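Local coordinates for DUF115 domain-containing protein (Magnetospirillum magneticum AMB-1, PDB 5MU5) that probably transfers a sugar to flagellin as a Maf glycosyltransferase and is involved in the formation of bacterial flagella, at residues A[91-96]-A[241-246]; A[237-242]-A[593-598]; A[549-554]-A[639-644]; A[556-561]-A[628-633]. One frame throughout, in Å; residues are numbered along the deposited sequence.

Overall arrangement
All four contacts are largely buried, and none is a surface contact. Contact 2 is the most open, because its loop is partly exposed. Contacts 1 and 2 share Phe241 and Leu242. A bound water bridges the segments in each, and contact 2 adds a direct bond from Leu242 N to Thr597 OG1. They lie where helix 92-107, the start of helix 242-257 and helix 589-609 come together. Contacts 3 and 4 hold one pair of antiparallel helices, 546-564 and 618-646, at two levels of the helical bundle. Their chemistry is mainly apolar, with methyl groups against aromatic rings. Helix 589-609 links the two groups: Val594 and Phe593 of contact 2 pack on contact 3, and Leu598 packs on contact 4.

Contact 1: A[91-96]-A[241-246]; sequences DLIVKR and FLHDEM
Asp91 lies over one face of the Phe241 ring. Its CB is 3.7 Å from Phe241 CG, in a CH-pi contact. The carboxylate is nearly parallel to the ring, with the two planes 17° apart, so the flat groups are stacked. Beside this pair, Ile93 CD1 touches two side chains of the other helix. It is 3.5 Å from Leu242 CD2 and 3.6 Å from His243 NE2. Leu92 CD1 adds a looser contact, 4.2 Å from His243 ND1, and the two side chains cross at about a right angle.

The second shell is polar. Asp91 CG sits between the backbone N and the carbonyl carbon (chi1 62°). This turns the carboxylate back over the start of its own helix. Asp91 OD2 accepts from Val94 N at 3.3 Å, with an N-H...O angle of 151°, and the donor comes from above the carboxylate plane. Asp91 OD1 accepts a hydrogen bond from a water at 2.7 Å. The same water accepts from His243 N at 3.2 Å, so it joins the two helix starts. Asp91 OD1 is also hydrogen-bonded to Thr597. His243 NE2 is bonded to Gln639 of helix 618-646, which probably fixes the rotation of the imidazole. Amides at two helix starts thus face one carboxylate, directly or through water, and would probably stabilise its negative charge.

The arrangement is a meeting of two helix N-termini. Asp91 and Phe241 hold the N-cap positions of helices 92-107 and 242-257, which run off in nearly opposite directions; the Asp91 bond to Val94 is an N-cap bond.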
# COMPACT_ATOMS: atom_id res chain seq x y z
N ASP A 91 6.99 2.20 -15.17
CA ASP A 91 6.21 1.97 -16.36
C ASP A 91 6.88 2.63 -17.55
O ASP A 91 7.81 3.40 -17.39
CB ASP A 91 4.81 2.54 -16.18
CG ASP A 91 4.82 4.05 -15.96
OD1 ASP A 91 3.82 4.72 -16.27
OD2 ASP A 91 5.83 4.57 -15.47
N LEU A 92 6.36 2.35 -18.74
CA LEU A 92 6.94 2.86 -19.99
C LEU A 92 7.03 4.39 -20.05
O LEU A 92 7.97 4.95 -20.59
CB LEU A 92 6.12 2.37 -21.18
CG LEU A 92 5.92 0.86 -21.27
CD1 LEU A 92 4.92 0.54 -22.37
CD2 LEU A 92 7.25 0.15 -21.48
N ILE A 93 6.05 5.06 -19.48
CA ILE A 93 6.04 6.50 -19.53
C ILE A 93 7.17 7.11 -18.70
O ILE A 93 7.84 8.02 -19.14
CB ILE A 93 4.67 7.03 -19.13
CG1 ILE A 93 3.67 6.60 -20.21
CG2 ILE A 93 4.70 8.54 -18.98
CD1 ILE A 93 2.24 6.93 -19.91
N VAL A 94 7.38 6.59 -17.51
CA VAL A 94 8.43 7.09 -16.66
C VAL A 94 9.78 6.69 -17.23
O VAL A 94 10.72 7.45 -17.14
CB VAL A 94 8.27 6.60 -15.21
CG1 VAL A 94 9.48 7.02 -14.36
CG2 VAL A 94 7.01 7.19 -14.63
N LYS A 95 9.84 5.51 -17.84
CA LYS A 95 11.07 5.01 -18.41
C LYS A 95 11.57 5.98 -19.47
O LYS A 95 12.74 6.36 -19.48
CB LYS A 95 10.80 3.64 -19.02
CG LYS A 95 12.03 2.85 -19.43
CD LYS A 95 11.66 1.74 -20.40
CE LYS A 95 12.90 1.03 -20.93
NZ LYS A 95 12.58 0.31 -22.19
N ARG A 96 10.67 6.40 -20.36
CA ARG A 96 10.97 7.35 -21.42
C ARG A 96 11.41 8.70 -20.83
O ARG A 96 12.36 9.33 -21.29
CB ARG A 96 9.72 7.58 -22.27
CG ARG A 96 9.96 8.34 -23.55
CD ARG A 96 10.54 7.37 -24.58
NE ARG A 96 11.41 8.02 -25.54
CZ ARG A 96 12.07 7.39 -26.50
NH1 ARG A 96 11.96 6.07 -26.64
NH2 ARG A 96 12.85 8.07 -27.33
N PHE A 241 0.06 2.51 -12.20
CA PHE A 241 0.54 3.21 -13.37
C PHE A 241 -0.56 3.42 -14.40
O PHE A 241 -1.49 2.63 -14.51
CB PHE A 241 1.70 2.41 -13.98
CG PHE A 241 2.85 2.24 -13.04
CD1 PHE A 241 3.41 3.35 -12.40
CD2 PHE A 241 3.40 0.98 -12.81
CE1 PHE A 241 4.49 3.20 -11.54
CE2 PHE A 241 4.48 0.83 -11.94
CZ PHE A 241 5.02 1.93 -11.30
N LEU A 242 -0.42 4.47 -15.19
CA LEU A 242 -1.42 4.85 -16.16
C LEU A 242 -1.95 3.66 -16.96
O LEU A 242 -3.15 3.48 -17.07
CB LEU A 242 -0.86 5.91 -17.11
CG LEU A 242 -1.82 6.40 -18.19
CD1 LEU A 242 -3.05 7.04 -17.55
CD2 LEU A 242 -1.15 7.36 -19.14
N HIS A 243 -1.06 2.87 -17.53
CA HIS A 243 -1.49 1.81 -18.45
C HIS A 243 -2.21 0.69 -17.76
O HIS A 243 -3.13 0.13 -18.35
CB HIS A 243 -0.32 1.28 -19.28
CG HIS A 243 0.26 2.31 -20.18
ND1 HIS A 243 1.59 2.32 -20.54
CD2 HIS A 243 -0.29 3.41 -20.74
CE1 HIS A 243 1.82 3.35 -21.33
NE2 HIS A 243 0.70 4.04 -21.46
N ASP A 244 -1.81 0.36 -16.53
CA ASP A 244 -2.55 -0.64 -15.75
C ASP A 244 -3.92 -0.10 -15.36
O ASP A 244 -4.88 -0.83 -15.33
CB ASP A 244 -1.76 -1.06 -14.50
CG ASP A 244 -0.41 -1.69 -14.86
OD1 ASP A 244 -0.37 -2.53 -15.79
OD2 ASP A 244 0.62 -1.32 -14.22
N GLU A 245 -4.02 1.19 -15.05
CA GLU A 245 -5.30 1.76 -14.70
C GLU A 245 -6.20 1.77 -15.92
O GLU A 245 -7.39 1.59 -15.79
CB GLU A 245 -5.17 3.16 -14.12
CG GLU A 245 -4.42 3.18 -12.79
CD GLU A 245 -5.16 2.50 -11.64
OE1 GLU A 245 -6.40 2.62 -11.55
OE2 GLU A 245 -4.48 1.86 -10.80
N MET A 246 -5.63 1.97 -17.11
CA MET A 246 -6.40 1.88 -18.34
C MET A 246 -6.98 0.48 -18.48
O MET A 246 -8.17 0.33 -18.76
CB MET A 246 -5.56 2.21 -19.57
CG MET A 246 -5.23 3.68 -19.74
SD MET A 246 -4.18 3.93 -21.17
CE MET A 246 -4.32 5.70 -21.33
O HOH W 1 2.06 3.32 -17.70

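Contact 2: A[237-242]-A[593-598]; sequences IGLGFL and FVRGTL
Thr597 OG1 is gripped by two groups. Leu242 N donates to it at 3.0 Å in a nearly straight bond (169°), and Asp91 holds it through its carboxylate. The hydroxyl lies beside the backbone N of its own residue (chi1 -63°), facing the incoming loop. With an alanine in place of Thr597 the hydroxyl is gone, which would probably leave Leu242 N and the Asp91 carboxylate without this shared partner. A water lies close by. It donates to Gly240 O at 2.9 Å and to Phe593 O at 2.8 Å, and accepts from Thr597 N at 2.9 Å. It therefore replaces the direct helical bond from Thr597 N to Phe593 O. This is a water-inserted kink in helix 589-609 of the helical bundle, and the loop 237-242 lies against it. Gly596 lets the loop come this close. Its CA is 3.3 Å from Gly240 O, a CA-H...O contact, and a CB would clash with that oxygen. Leu239 CB also presses on Gly596 CA. Further out, Leu239 CD2 lies over one face of the Arg595 guanidinium, 3.6 Å from Arg595 NE. At the other end, Leu242 CD1 rests 3.7 Å from Phe593 CD2.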
# COMPACT_ATOMS: atom_id res chain seq x y z
N ILE A 237 5.72 2.90 -2.79
CA ILE A 237 5.49 1.90 -3.83
C ILE A 237 4.01 1.59 -3.87
O ILE A 237 3.30 1.90 -2.94
CB ILE A 237 6.32 0.61 -3.54
CG1 ILE A 237 7.82 0.96 -3.48
CG2 ILE A 237 6.07 -0.49 -4.58
CD1 ILE A 237 8.37 1.62 -4.74
N GLY A 238 3.56 1.03 -4.98
CA GLY A 238 2.20 0.53 -5.06
C GLY A 238 1.18 1.42 -5.72
O GLY A 238 0.04 0.98 -5.87
N LEU A 239 1.55 2.65 -6.13
CA LEU A 239 0.60 3.49 -6.88
C LEU A 239 0.50 2.93 -8.28
O LEU A 239 1.50 2.64 -8.92
CB LEU A 239 1.04 4.95 -6.93
CG LEU A 239 1.18 5.68 -5.60
CD1 LEU A 239 1.80 7.04 -5.85
CD2 LEU A 239 -0.16 5.81 -4.92
N GLY A 240 -0.71 2.74 -8.75
CA GLY A 240 -0.91 2.19 -10.05
C GLY A 240 -0.48 3.12 -11.16
O GLY A 240 -0.65 4.34 -11.09
N PHE A 241 0.06 2.51 -12.20
CA PHE A 241 0.54 3.21 -13.37
C PHE A 241 -0.56 3.42 -14.40
O PHE A 241 -1.49 2.63 -14.51
CB PHE A 241 1.70 2.41 -13.98
CG PHE A 241 2.85 2.24 -13.04
CD1 PHE A 241 3.41 3.35 -12.40
CD2 PHE A 241 3.40 0.98 -12.81
CE1 PHE A 241 4.49 3.20 -11.54
CE2 PHE A 241 4.48 0.83 -11.94
CZ PHE A 241 5.02 1.93 -11.30
N LEU A 242 -0.42 4.47 -15.19
CA LEU A 242 -1.42 4.85 -16.16
C LEU A 242 -1.95 3.66 -16.96
O LEU A 242 -3.15 3.48 -17.07
CB LEU A 242 -0.86 5.91 -17.11
CG LEU A 242 -1.82 6.40 -18.19
CD1 LEU A 242 -3.05 7.04 -17.55
CD2 LEU A 242 -1.15 7.36 -19.14
N PHE A 593 -5.86 7.58 -12.17
CA PHE A 593 -5.26 7.40 -13.50
C PHE A 593 -3.82 7.85 -13.62
O PHE A 593 -3.02 7.15 -14.21
CB PHE A 593 -6.10 8.07 -14.58
CG PHE A 593 -6.96 7.13 -15.33
CD1 PHE A 593 -8.07 6.57 -14.74
CD2 PHE A 593 -6.64 6.78 -16.64
CE1 PHE A 593 -8.85 5.67 -15.44
CE2 PHE A 593 -7.42 5.87 -17.33
CZ PHE A 593 -8.53 5.33 -16.73
N VAL A 594 -3.48 8.98 -13.02
CA VAL A 594 -2.19 9.61 -13.27
C VAL A 594 -1.19 9.68 -12.12
O VAL A 594 0.01 9.81 -12.38
CB VAL A 594 -2.39 11.04 -13.81
CG1 VAL A 594 -3.23 11.00 -15.07
CG2 VAL A 594 -3.02 11.97 -12.77
N ARG A 595 -1.64 9.55 -10.88
CA ARG A 595 -0.73 9.78 -9.73
C ARG A 595 0.49 8.87 -9.66
O ARG A 595 1.56 9.30 -9.25
CB ARG A 595 -1.48 9.70 -8.40
CG ARG A 595 -2.00 8.32 -8.08
CD ARG A 595 -2.96 8.31 -6.91
NE ARG A 595 -3.18 6.94 -6.47
CZ ARG A 595 -3.80 6.59 -5.35
NH1 ARG A 595 -4.28 7.52 -4.54
NH2 ARG A 595 -3.94 5.31 -5.05
N GLY A 596 0.34 7.61 -10.03
CA GLY A 596 1.44 6.66 -9.95
C GLY A 596 2.52 7.05 -10.94
O GLY A 596 3.71 7.07 -10.60
N THR A 597 2.10 7.38 -12.15
CA THR A 597 3.03 7.73 -13.18
C THR A 597 3.74 9.04 -12.85
O THR A 597 4.98 9.06 -12.80
CB THR A 597 2.30 7.73 -14.52
OG1 THR A 597 1.84 6.38 -14.76
CG2 THR A 597 3.22 8.18 -15.65
N LEU A 598 2.98 10.09 -12.56
CA LEU A 598 3.60 11.39 -12.21
C LEU A 598 4.50 11.37 -10.96
O LEU A 598 5.56 12.01 -10.94
CB LEU A 598 2.53 12.48 -12.06
CG LEU A 598 1.67 12.75 -13.29
CD1 LEU A 598 0.71 13.89 -12.99
CD2 LEU A 598 2.49 13.07 -14.52
O HOH W 2 -0.62 6.66 -12.81

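Contact 3: A[549-554]-A[639-644]; sequences SIVTLL and QVEWYF
This contact belongs to the helical bundle domain of the Maf flagellin glycosyltransferases. Two of its long helices, 546-564 and 618-646, lie side by side here. The short segments run antiparallel, at 177°, with their axes 10.2 Å apart.

Ile550 makes the largest share of contact on its helix and uses both of its branches. Its CG2 methyl meets the Val640 side chain and lies 3.8 Å from Val640 CG2. Val640 CG1 stands equally near, so the isoleucine methyl touches both valine branches. The longer branch of Ile550 goes to the ring of Phe644, one helical turn further along. Ile550 CG1 is anti to the carbonyl carbon and the chain is then extended (chi2 162°), which carries CD1 out to the ring. Ile550 CD1 is 3.4 Å from Phe644 CE2 and approaches the ring obliquely.

The next residue, Val551, meets a different kind of partner. Its CG2 is 3.6 Å from Glu641 OE2, and the two side chains cross at about a right angle. Glu641 is extended beyond CG and lies along the border of the contact. Its aliphatic part also takes part, with Glu641 CG 4.0 Å from Val551 CG2. Val551 CG2 reaches Val640 CG1 more loosely, at 4.4 Å. The interface is therefore apolar inside and carries a carboxylate at its margin.

Around this pair, Ile550 also packs on Phe593 and Val594 of helix 589-609. On helix 618-646, Gln639 and Tyr643 turn to helix 242-257, while Trp642 packs against helix 653-661.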
# COMPACT_ATOMS: atom_id res chain seq x y z
N SER A 549 -11.66 15.43 -17.01
CA SER A 549 -11.11 15.50 -15.65
C SER A 549 -9.62 15.15 -15.59
O SER A 549 -8.86 15.75 -14.82
CB SER A 549 -11.80 14.47 -14.77
OG SER A 549 -13.20 14.59 -14.85
N ILE A 550 -9.22 14.15 -16.36
CA ILE A 550 -7.85 13.69 -16.33
C ILE A 550 -6.95 14.74 -16.97
O ILE A 550 -5.94 15.14 -16.39
CB ILE A 550 -7.70 12.33 -17.02
CG1 ILE A 550 -8.49 11.26 -16.24
CG2 ILE A 550 -6.23 11.93 -17.08
CD1 ILE A 550 -8.79 9.99 -17.02
N VAL A 551 -7.34 15.19 -18.15
CA VAL A 551 -6.58 16.18 -18.88
C VAL A 551 -6.46 17.50 -18.11
O VAL A 551 -5.42 18.17 -18.16
CB VAL A 551 -7.21 16.37 -20.26
CG1 VAL A 551 -6.61 17.57 -20.97
CG2 VAL A 551 -7.02 15.09 -21.07
N THR A 552 -7.51 17.86 -17.39
CA THR A 552 -7.52 19.01 -16.49
C THR A 552 -6.48 18.84 -15.37
O THR A 552 -5.69 19.74 -15.07
CB THR A 552 -8.94 19.21 -15.91
OG1 THR A 552 -9.83 19.58 -16.97
CG2 THR A 552 -8.97 20.28 -14.82
N LEU A 553 -6.49 17.66 -14.75
CA LEU A 553 -5.52 17.36 -13.69
C LEU A 553 -4.08 17.42 -14.22
O LEU A 553 -3.18 17.97 -13.58
CB LEU A 553 -5.81 15.98 -13.08
CG LEU A 553 -4.90 15.56 -11.91
CD1 LEU A 553 -4.83 16.62 -10.81
CD2 LEU A 553 -5.34 14.23 -11.32
N LEU A 554 -3.86 16.84 -15.39
CA LEU A 554 -2.55 16.83 -16.00
C LEU A 554 -2.09 18.25 -16.27
O LEU A 554 -0.93 18.58 -16.02
CB LEU A 554 -2.58 16.04 -17.30
CG LEU A 554 -2.72 14.52 -17.14
CD1 LEU A 554 -2.89 13.87 -18.51
CD2 LEU A 554 -1.50 13.95 -16.42
N GLN A 639 -2.70 10.04 -24.81
CA GLN A 639 -3.03 8.62 -24.59
C GLN A 639 -4.39 8.46 -23.93
O GLN A 639 -5.19 7.60 -24.30
CB GLN A 639 -1.95 7.93 -23.75
CG GLN A 639 -0.73 7.60 -24.57
CD GLN A 639 0.25 6.70 -23.86
OE1 GLN A 639 0.07 6.36 -22.70
NE2 GLN A 639 1.31 6.30 -24.57
N VAL A 640 -4.65 9.34 -22.96
CA VAL A 640 -5.90 9.33 -22.23
C VAL A 640 -7.08 9.59 -23.17
O VAL A 640 -8.09 8.88 -23.10
CB VAL A 640 -5.86 10.36 -21.08
CG1 VAL A 640 -7.25 10.72 -20.57
CG2 VAL A 640 -5.00 9.82 -19.94
N GLU A 641 -6.95 10.60 -24.03
CA GLU A 641 -8.01 10.98 -24.96
C GLU A 641 -8.27 9.90 -25.99
O GLU A 641 -9.41 9.59 -26.31
CB GLU A 641 -7.68 12.31 -25.64
CG GLU A 641 -7.78 13.51 -24.70
CD GLU A 641 -7.26 14.81 -25.30
OE1 GLU A 641 -6.72 14.80 -26.43
OE2 GLU A 641 -7.37 15.86 -24.62
N TRP A 642 -7.19 9.35 -26.53
CA TRP A 642 -7.29 8.21 -27.43
C TRP A 642 -7.92 6.98 -26.75
O TRP A 642 -8.72 6.27 -27.35
CB TRP A 642 -5.88 7.86 -27.92
CG TRP A 642 -5.77 6.56 -28.61
CD1 TRP A 642 -6.05 6.30 -29.91
CD2 TRP A 642 -5.30 5.32 -28.05
NE1 TRP A 642 -5.81 4.98 -30.20
CE2 TRP A 642 -5.35 4.35 -29.07
CE3 TRP A 642 -4.85 4.93 -26.78
CZ2 TRP A 642 -4.96 3.02 -28.87
CZ3 TRP A 642 -4.47 3.61 -26.57
CH2 TRP A 642 -4.53 2.67 -27.62
N TYR A 643 -7.56 6.73 -25.49
CA TYR A 643 -8.05 5.57 -24.75
C TYR A 643 -9.54 5.65 -24.49
O TYR A 643 -10.24 4.67 -24.71
CB TYR A 643 -7.31 5.42 -23.43
CG TYR A 643 -8.00 4.56 -22.41
CD1 TYR A 643 -7.88 3.18 -22.45
CD2 TYR A 643 -8.75 5.13 -21.39
CE1 TYR A 643 -8.52 2.39 -21.50
CE2 TYR A 643 -9.36 4.34 -20.43
CZ TYR A 643 -9.25 2.97 -20.49
OH TYR A 643 -9.87 2.19 -19.53
N PHE A 644 -10.01 6.80 -24.01
CA PHE A 644 -11.42 6.98 -23.75
C PHE A 644 -12.26 6.96 -25.03
O PHE A 644 -13.39 6.47 -25.01
CB PHE A 644 -11.70 8.21 -22.88
CG PHE A 644 -11.50 7.95 -21.42
CD1 PHE A 644 -12.46 7.29 -20.69
CD2 PHE A 644 -10.32 8.30 -20.79
CE1 PHE A 644 -12.26 7.00 -19.35
CE2 PHE A 644 -10.11 8.03 -19.45
CZ PHE A 644 -11.08 7.38 -18.73

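Contact 4: A[556-561]-A[628-633]; sequences ECAQAM and EFHQMI
This is a second level of antiparallel helix packing in the Maf helical bundle, again between helices 546-564 and 618-646. The short segments run at 176° to each other, with axes 9.8 Å apart. The small side chain of Ala558 allows a close approach: Ala558 CA and His630 CA are 6.0 Å apart.

Met561 and Phe629 form the main apolar pair, a Met-aromatic contact. Met561 CB lies 3.6 Å from Phe629 CD2. Beyond it the methionine chain bends twice (chi2 61°, chi3 76°), and this folds its CE methyl back over one face of the ring. Met561 CE is 3.9 Å from the centroid of the Phe629 ring, a CH-pi contact, while the sulfur stands farther off and oblique. An alanine in place of Phe629 would take away the ring, and is likely to open a gap beside Met561 and set its methyl free to turn.

A second CH-pi contact lies beside it. Ala558 CB sits over one face of the His630 ring, 3.8 Å from His630 CE1. The imidazole also has a weak hydrogen bond from NE2 to Asp562, just past the segment, which would steady its turn. Ile633 CD1 packs 3.7 Å from Ala558 N and also touches Cys557 CB. Cys557 itself also touches Leu598 of helix 589-609, and Met632 faces helix 92-107. The Phe629 ring also meets backbone: Cys557 O lies at the ring edge, near its plane, 3.6 Å from Phe629 CE2.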
# COMPACT_ATOMS: atom_id res chain seq x y z
N GLU A 556 -2.90 20.87 -14.65
CA GLU A 556 -2.56 21.51 -13.36
C GLU A 556 -1.18 21.08 -12.85
O GLU A 556 -0.46 21.88 -12.25
CB GLU A 556 -3.67 21.27 -12.32
CG GLU A 556 -4.97 22.04 -12.62
CD GLU A 556 -6.17 21.61 -11.76
OE1 GLU A 556 -6.09 20.59 -11.04
OE2 GLU A 556 -7.23 22.30 -11.82
N CYS A 557 -0.79 19.84 -13.12
CA CYS A 557 0.55 19.36 -12.75
C CYS A 557 1.64 19.96 -13.63
O CYS A 557 2.74 20.19 -13.16
CB CYS A 557 0.65 17.84 -12.85
SG CYS A 557 -0.50 16.96 -11.78
N ALA A 558 1.33 20.17 -14.91
CA ALA A 558 2.26 20.78 -15.84
C ALA A 558 2.52 22.19 -15.37
O ALA A 558 3.68 22.64 -15.28
CB ALA A 558 1.68 20.79 -17.24
N GLN A 559 1.45 22.88 -15.03
CA GLN A 559 1.53 24.27 -14.56
C GLN A 559 2.33 24.39 -13.26
O GLN A 559 3.11 25.34 -13.07
CB GLN A 559 0.12 24.82 -14.37
CG GLN A 559 0.06 26.30 -14.00
CD GLN A 559 0.68 27.18 -15.07
OE1 GLN A 559 0.50 26.94 -16.26
NE2 GLN A 559 1.42 28.19 -14.66
N ALA A 560 2.13 23.43 -12.36
CA ALA A 560 2.87 23.36 -11.09
C ALA A 560 4.36 23.27 -11.34
O ALA A 560 5.13 23.97 -10.71
CB ALA A 560 2.40 22.17 -10.27
N MET A 561 4.76 22.40 -12.26
CA MET A 561 6.17 22.29 -12.65
C MET A 561 6.71 23.64 -13.18
O MET A 561 7.80 24.06 -12.80
CB MET A 561 6.34 21.15 -13.68
CG MET A 561 7.69 21.08 -14.37
SD MET A 561 9.05 20.81 -13.20
CE MET A 561 8.80 19.07 -12.87
N GLU A 628 10.97 18.00 -20.28
CA GLU A 628 10.61 16.60 -20.42
C GLU A 628 9.38 16.25 -19.61
O GLU A 628 8.58 15.42 -20.02
CB GLU A 628 11.76 15.68 -20.05
CG GLU A 628 12.92 15.78 -21.03
CD GLU A 628 12.60 15.28 -22.44
OE1 GLU A 628 11.60 14.53 -22.62
OE2 GLU A 628 13.35 15.64 -23.38
N PHE A 629 9.20 16.89 -18.46
CA PHE A 629 8.00 16.66 -17.68
C PHE A 629 6.77 17.05 -18.51
O PHE A 629 5.78 16.33 -18.51
CB PHE A 629 8.08 17.42 -16.36
CG PHE A 629 7.02 17.05 -15.36
CD1 PHE A 629 7.14 15.90 -14.59
CD2 PHE A 629 5.90 17.87 -15.17
CE1 PHE A 629 6.17 15.55 -13.66
CE2 PHE A 629 4.93 17.53 -14.23
CZ PHE A 629 5.07 16.36 -13.48
N HIS A 630 6.86 18.18 -19.22
CA HIS A 630 5.81 18.63 -20.15
C HIS A 630 5.57 17.67 -21.30
O HIS A 630 4.42 17.38 -21.64
CB HIS A 630 6.13 20.01 -20.73
CG HIS A 630 5.50 21.14 -19.99
ND1 HIS A 630 4.36 21.77 -20.45
CD2 HIS A 630 5.83 21.73 -18.82
CE1 HIS A 630 4.02 22.72 -19.59
NE2 HIS A 630 4.90 22.72 -18.60
N GLN A 631 6.64 17.20 -21.94
CA GLN A 631 6.48 16.22 -23.00
C GLN A 631 5.78 14.97 -22.46
O GLN A 631 4.91 14.42 -23.12
CB GLN A 631 7.80 15.86 -23.68
CG GLN A 631 8.23 16.88 -24.73
CD GLN A 631 9.57 16.54 -25.39
OE1 GLN A 631 9.91 15.36 -25.60
NE2 GLN A 631 10.34 17.57 -25.73
N MET A 632 6.15 14.53 -21.26
CA MET A 632 5.51 13.38 -20.65
C MET A 632 4.02 13.63 -20.45
O MET A 632 3.18 12.79 -20.80
CB MET A 632 6.13 13.06 -19.30
CG MET A 632 5.67 11.74 -18.71
SD MET A 632 6.37 11.41 -17.09
CE MET A 632 5.45 12.58 -16.11
N ILE A 633 3.69 14.79 -19.89
CA ILE A 633 2.30 15.14 -19.65
C ILE A 633 1.53 15.26 -20.97
O ILE A 633 0.36 14.88 -21.03
CB ILE A 633 2.20 16.37 -18.72
CG1 ILE A 633 2.43 15.87 -17.30
CG2 ILE A 633 0.85 17.05 -18.84
CD1 ILE A 633 2.54 16.92 -16.23